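PDB 6NPS: AxyAgu115A from Amphibacillus xylanus NBRC 15112, which probably hydrolyses alpha-linked glucuronic acid side groups of glucuronoxylan, as a family GH115 alpha-glucuronidase. Local coordinates for residues Glu558-Gln561 with Gln562-Thr565; Thr807-Leu810 with Asp811-Asn815. The protein carries 3 engineered substitutions. All coordinates share one frame; numbering follows the deposited sequence.

Contact 1: Glu558-Gln561 with Gln562-Thr565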
ATOM      1  N   GLU A 558      -7.166  18.408  39.152  1.00 39.91           N
ATOM      2  CA  GLU A 558      -7.548  19.552  40.006  1.00 43.47           C
ATOM      3  C   GLU A 558      -9.015  19.535  40.440  1.00 41.70           C
ATOM      4  O   GLU A 558      -9.328  20.007  41.535  1.00 40.61           O
ATOM      5  CB  GLU A 558      -7.230  20.868  39.295  1.00 45.74           C
ATOM      6  CG  GLU A 558      -5.724  21.117  39.233  1.00 59.05           C
ATOM      7  CD  GLU A 558      -5.317  22.033  38.088  1.00 75.57           C
ATOM      8  OE1 GLU A 558      -4.108  22.061  37.755  1.00 81.73           O
ATOM      9  OE2 GLU A 558      -6.199  22.730  37.533  1.00 80.75           O
ATOM     10  N   VAL A 559      -9.928  18.999  39.626  1.00 36.85           N
ATOM     11  CA  VAL A 559     -11.345  19.035  40.004  1.00 35.35           C
ATOM     12  C   VAL A 559     -11.567  18.298  41.320  1.00 40.25           C
ATOM     13  O   VAL A 559     -10.946  17.267  41.589  1.00 44.59           O
ATOM     14  CB  VAL A 559     -12.227  18.464  38.878  1.00 34.72           C
ATOM     15  CG1 VAL A 559     -11.963  16.969  38.667  1.00 36.06           C
ATOM     16  CG2 VAL A 559     -13.743  18.747  39.158  1.00 34.78           C
ATOM     17  N   ASP A 560     -12.428  18.845  42.171  1.00 46.74           N
ATOM     18  CA  ASP A 560     -12.730  18.190  43.441  1.00 57.90           C
ATOM     19  C   ASP A 560     -13.610  16.955  43.224  1.00 56.11           C
ATOM     20  O   ASP A 560     -14.271  16.801  42.190  1.00 57.17           O
ATOM     21  CB  ASP A 560     -13.415  19.164  44.399  1.00 69.49           C
ATOM     22  CG  ASP A 560     -14.768  19.609  43.892  1.00 83.16           C
ATOM     23  OD1 ASP A 560     -15.762  18.918  44.191  1.00 88.62           O
ATOM     24  OD2 ASP A 560     -14.839  20.635  43.179  1.00 87.86           O
ATOM     25  N   GLN A 561     -13.623  16.077  44.236  1.00 54.28           N
ATOM     26  CA  GLN A 561     -14.337  14.796  44.159  1.00 52.27           C
ATOM     27  C   GLN A 561     -15.814  14.978  43.832  1.00 51.27           C
ATOM     28  O   GLN A 561     -16.386  14.198  43.062  1.00 50.23           O
ATOM     29  CB  GLN A 561     -14.208  14.068  45.491  1.00 66.48           C
ATOM     30  CG  GLN A 561     -14.721  14.962  46.616  1.00 82.65           C
ATOM     31  CD  GLN A 561     -14.204  14.611  47.978  1.00 95.06           C
ATOM     32  OE1 GLN A 561     -14.476  13.544  48.534  1.00 94.11           O
ATOM     33  NE2 GLN A 561     -13.391  15.498  48.504  1.00101.22           N
ATOM     34  N   GLN A 562     -16.456  15.988  44.435  1.00 48.64           N
ATOM     35  CA  GLN A 562     -17.881  16.204  44.265  1.00 54.24           C
ATOM     36  C   GLN A 562     -18.230  16.529  42.822  1.00 47.19           C
ATOM     37  O   GLN A 562     -19.335  16.235  42.372  1.00 49.71           O
ATOM     38  CB  GLN A 562     -18.328  17.335  45.199  1.00 68.54           C
ATOM     39  CG  GLN A 562     -19.786  17.293  45.576  1.00 85.79           C
ATOM     40  CD  GLN A 562     -20.145  18.239  46.716  1.00100.35           C
ATOM     41  OE1 GLN A 562     -19.339  19.078  47.129  1.00103.39           O
ATOM     42  NE2 GLN A 562     -21.377  18.122  47.211  1.00105.58           N
ATOM     43  N   HIS A 563     -17.317  17.135  42.070  1.00 40.40           N
ATOM     44  CA  HIS A 563     -17.658  17.571  40.728  1.00 37.40           C
ATOM     45  C   HIS A 563     -16.915  16.781  39.670  1.00 35.62           C
ATOM     46  O   HIS A 563     -17.012  17.111  38.480  1.00 36.98           O
ATOM     47  CB  HIS A 563     -17.408  19.080  40.598  1.00 41.91           C
ATOM     48  CG  HIS A 563     -18.176  19.903  41.594  1.00 46.12           C
ATOM     49  ND1 HIS A 563     -17.593  20.437  42.727  1.00 46.54           N
ATOM     50  CD2 HIS A 563     -19.483  20.272  41.634  1.00 45.76           C
ATOM     51  CE1 HIS A 563     -18.504  21.100  43.421  1.00 47.86           C
ATOM     52  NE2 HIS A 563     -19.660  21.011  42.784  1.00 49.39           N
ATOM     53  N   PHE A 564     -16.190  15.727  40.075  1.00 38.93           N
ATOM     54  CA  PHE A 564     -15.430  14.923  39.118  1.00 39.46           C
ATOM     55  C   PHE A 564     -16.326  14.314  38.047  1.00 36.54           C
ATOM     56  O   PHE A 564     -15.988  14.345  36.856  1.00 38.11           O
ATOM     57  CB  PHE A 564     -14.647  13.818  39.838  1.00 38.66           C
ATOM     58  CG  PHE A 564     -13.833  12.966  38.917  1.00 41.07           C
ATOM     59  CD1 PHE A 564     -12.584  13.393  38.467  1.00 42.96           C
ATOM     60  CD2 PHE A 564     -14.305  11.722  38.503  1.00 43.22           C
ATOM     61  CE1 PHE A 564     -11.828  12.615  37.612  1.00 41.22           C
ATOM     62  CE2 PHE A 564     -13.537  10.920  37.646  1.00 42.98           C
ATOM     63  CZ  PHE A 564     -12.313  11.362  37.198  1.00 40.99           C
ATOM     64  N   THR A 565     -17.460  13.736  38.447  1.00 39.26           N
ATOM     65  CA  THR A 565     -18.309  13.035  37.485  1.00 41.09           C
ATOM     66  C   THR A 565     -18.736  13.954  36.340  1.00 36.62           C
ATOM     67  O   THR A 565     -18.699  13.562  35.167  1.00 37.46           O
ATOM     68  CB  THR A 565     -19.544  12.448  38.205  1.00 49.36           C
ATOM     69  OG1 THR A 565     -19.143  11.351  39.041  1.00 53.40           O
ATOM     70  CG2 THR A 565     -20.549  11.945  37.208  1.00 51.00           C
TER
HETATM   71  O   HOH W   1     -18.220  13.507  41.038  1.00 56.14           O

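Contact 2: Thr807-Leu810 with Asp811-Asn815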
ATOM      1  N   THR A 807     -23.075  46.337  -0.361  1.00 45.40           N
ATOM      2  CA  THR A 807     -24.105  47.113  -1.039  1.00 48.10           C
ATOM      3  C   THR A 807     -25.212  47.389  -0.031  1.00 46.30           C
ATOM      4  O   THR A 807     -25.318  46.718   1.003  1.00 45.04           O
ATOM      5  CB  THR A 807     -24.659  46.396  -2.320  1.00 51.74           C
ATOM      6  OG1 THR A 807     -25.290  45.159  -1.981  1.00 46.17           O
ATOM      7  CG2 THR A 807     -23.534  46.112  -3.344  1.00 52.42           C
ATOM      8  N   GLU A 808     -26.043  48.379  -0.332  1.00 47.23           N
ATOM      9  CA  GLU A 808     -27.024  48.866   0.629  1.00 52.59           C
ATOM     10  C   GLU A 808     -28.451  48.577   0.176  1.00 51.48           C
ATOM     11  O   GLU A 808     -28.770  48.663  -1.012  1.00 56.34           O
ATOM     12  CB  GLU A 808     -26.851  50.377   0.871  1.00 57.91           C
ATOM     13  CG  GLU A 808     -27.567  50.865   2.123  1.00 64.59           C
ATOM     14  CD  GLU A 808     -27.269  52.322   2.448  1.00 76.46           C
ATOM     15  OE1 GLU A 808     -26.100  52.749   2.300  1.00 76.26           O
ATOM     16  OE2 GLU A 808     -28.218  53.036   2.844  1.00 80.17           O
ATOM     17  N   ASN A 809     -29.307  48.242   1.133  1.00 48.43           N
ATOM     18  CA  ASN A 809     -30.717  48.023   0.875  1.00 51.05           C
ATOM     19  C   ASN A 809     -31.529  49.251   1.279  1.00 58.41           C
ATOM     20  O   ASN A 809     -30.988  50.247   1.757  1.00 57.83           O
ATOM     21  CB  ASN A 809     -31.186  46.774   1.608  1.00 49.59           C
ATOM     22  CG  ASN A 809     -30.379  45.584   1.223  1.00 48.98           C
ATOM     23  OD1 ASN A 809     -30.204  45.326   0.038  1.00 48.79           O
ATOM     24  ND2 ASN A 809     -29.841  44.880   2.197  1.00 45.48           N
ATOM     25  N   LEU A 810     -32.854  49.161   1.096  1.00 61.44           N
ATOM     26  CA  LEU A 810     -33.719  50.320   1.304  1.00 66.54           C
ATOM     27  C   LEU A 810     -33.819  50.654   2.786  1.00 68.01           C
ATOM     28  O   LEU A 810     -33.666  51.819   3.180  1.00 68.31           O
ATOM     29  CB  LEU A 810     -35.104  50.060   0.698  1.00 64.88           C
ATOM     30  CG  LEU A 810     -36.205  51.114   0.882  1.00 70.47           C
ATOM     31  CD1 LEU A 810     -35.740  52.519   0.491  1.00 71.60           C
ATOM     32  CD2 LEU A 810     -37.472  50.755   0.117  1.00 71.95           C
ATOM     33  N   ASP A 811     -34.015  49.630   3.624  1.00 68.49           N
ATOM     34  CA  ASP A 811     -34.149  49.771   5.070  1.00 72.34           C
ATOM     35  C   ASP A 811     -32.856  50.234   5.750  1.00 75.16           C
ATOM     36  O   ASP A 811     -32.830  50.418   6.974  1.00 78.16           O
ATOM     37  CB  ASP A 811     -34.631  48.440   5.657  1.00 76.35           C
ATOM     38  CG  ASP A 811     -33.779  47.265   5.211  1.00 84.20           C
ATOM     39  OD1 ASP A 811     -34.198  46.099   5.383  1.00 86.42           O
ATOM     40  OD2 ASP A 811     -32.666  47.514   4.696  1.00 88.69           O
ATOM     41  N   GLY A 812     -31.786  50.441   4.972  1.00 69.26           N
ATOM     42  CA  GLY A 812     -30.495  50.837   5.498  1.00 63.41           C
ATOM     43  C   GLY A 812     -29.530  49.697   5.764  1.00 61.23           C
ATOM     44  O   GLY A 812     -28.345  49.961   6.000  1.00 63.71           O
ATOM     45  N   THR A 813     -29.991  48.450   5.732  1.00 57.26           N
ATOM     46  CA  THR A 813     -29.113  47.306   5.937  1.00 56.10           C
ATOM     47  C   THR A 813     -28.123  47.161   4.786  1.00 53.37           C
ATOM     48  O   THR A 813     -28.309  47.705   3.691  1.00 54.35           O
ATOM     49  CB  THR A 813     -29.918  46.011   6.078  1.00 58.97           C
ATOM     50  OG1 THR A 813     -30.726  45.806   4.906  1.00 61.15           O
ATOM     51  CG2 THR A 813     -30.806  46.063   7.315  1.00 60.56           C
ATOM     52  N   LEU A 814     -27.073  46.389   5.035  1.00 42.68           N
ATOM     53  CA  LEU A 814     -26.022  46.186   4.053  1.00 45.35           C
ATOM     54  C   LEU A 814     -25.945  44.719   3.664  1.00 39.90           C
ATOM     55  O   LEU A 814     -26.218  43.834   4.475  1.00 39.43           O
ATOM     56  CB  LEU A 814     -24.644  46.643   4.574  1.00 46.44           C
ATOM     57  CG  LEU A 814     -24.546  48.120   4.982  1.00 52.11           C
ATOM     58  CD1 LEU A 814     -23.274  48.353   5.795  1.00 54.69           C
ATOM     59  CD2 LEU A 814     -24.599  49.044   3.759  1.00 50.68           C
ATOM     60  N   ASN A 815     -25.563  44.476   2.413  1.00 41.81           N
ATOM     61  CA  ASN A 815     -25.188  43.145   1.947  1.00 40.82           C
ATOM     62  C   ASN A 815     -23.669  43.089   1.883  1.00 38.93           C
ATOM     63  O   ASN A 815     -23.041  43.876   1.164  1.00 37.09           O
ATOM     64  CB  ASN A 815     -25.805  42.816   0.585  1.00 41.99           C
ATOM     65  CG  ASN A 815     -27.273  43.223   0.489  1.00 44.79           C
ATOM     66  OD1 ASN A 815     -28.123  42.741   1.236  1.00 44.02           O
ATOM     67  ND2 ASN A 815     -27.565  44.147  -0.423  1.00 47.40           N
TER

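Contact 1: Glu558-Gln561 with Gln562-Thr565
The carboxylate of Asp560 meets the ND1 edge of the His563 ring, its plane nearly perpendicular to the ring (89°), in the short loop of a helix-loop-helix connection between helix 537-558 and helix 564-596; their orientation illustrates how a side chain can hold a short interhelical loop. ND1 of His563 donates to OD2 of Asp560 over 2.8 Å at 163°, reaching the syn lone pair, the one on the side of the other oxygen. OD2 lies close to the imidazole plane. ND1 of His563 is equally near OD1 of Asp560 (2.8 Å), but that second bond is weak and bent. Asp560 owes this reach to its first torsion, which sets CG between the backbone N and the carbonyl carbon (chi1 65°).

His563 is the N-cap residue of the second helix, and its backbone N also donates to Asp560 O over 3.1 Å, standing above the plane of that carbonyl, and weakly to Asp560 OD1. On the apolar side, the buried Val559 and the partly exposed Phe564 cross at about a right angle; Tyr556 meets the same phenyl ring edge-to-face, and Val497 touches both Val559 and His563. A water bridges the start of the helix, donating to Gln561 O and accepting from Thr565 N at 2.7 Å. The apolar contact narrows to Val559 CG1, which sits 3.6 Å from Phe564 CD1 at the ring edge.

Contact 2: Thr807-Leu810 with Asp811-Asn815
The amides of Asn809 and Asn815 exchange two hydrogen bonds, and around this pair the contact is densely bonded. Asn809 ND2 reaches Asn815 OD1 over 2.9 Å, and Asn815 ND2 returns a bond to Asn809 OD1, also 2.9 Å. The amide planes are turned 57° apart; each acceptor oxygen lies close to the plane of the amide that donates to it, while each donor nitrogen stands out of the acceptor's carbonyl plane. Asn809 CG lies anti to its carbonyl carbon (chi1 -56°), which carries the amide across to Asn815 and Thr813. Both amides use their second N-H: that of Asn815 runs almost straight, at 173°, to Thr807 OG1, which Asp844 O also engages, while that of Asn809 meets Thr813 OG1 at 3.0 Å. With an alanine here, the Asn815 amide would probably lose both bonds of the exchange and Thr813 OG1 the N-H it accepts.

This is the end of a beta hairpin joining strand 803-808 to strand 814-821 in the C-terminal domain, with a type I turn from Asn809 to Gly812. Thr807 and Asn815 form an antiparallel hydrogen-bonded pair, and Asn809 N donates to Thr813 O over 2.8 Å. Towards the exposed turn the grip slackens: Gly812 N bonds weakly to Asn809 O at 3.3 Å. Asp811 nevertheless forms an Asx turn, its OD2 accepting from Thr813 N and, at 2.6 Å, from Thr813 OG1. On the hairpin's other, exposed face, Glu808 CG merely rests 3.8 Å from Leu814 CD2.

Followed from the N terminus, the chain passes the eight parallel strands of the TIM-barrel region before entering helix 537-558. Contact 1 closes the short loop at its end and leads the chain into helix 564-596, joining two successive long helices. Helix 601-629 and several beta strands follow before contact 2 closes the hairpin between strands 803-808 and 814-821 in the C-terminal domain. The two contacts stand in series, neither nested nor crossing, with centres about 52 Å apart on opposite sides of the chain's centre. Together they exemplify one principle, local connections held by near neighbours in sequence, once between helices and once between strands.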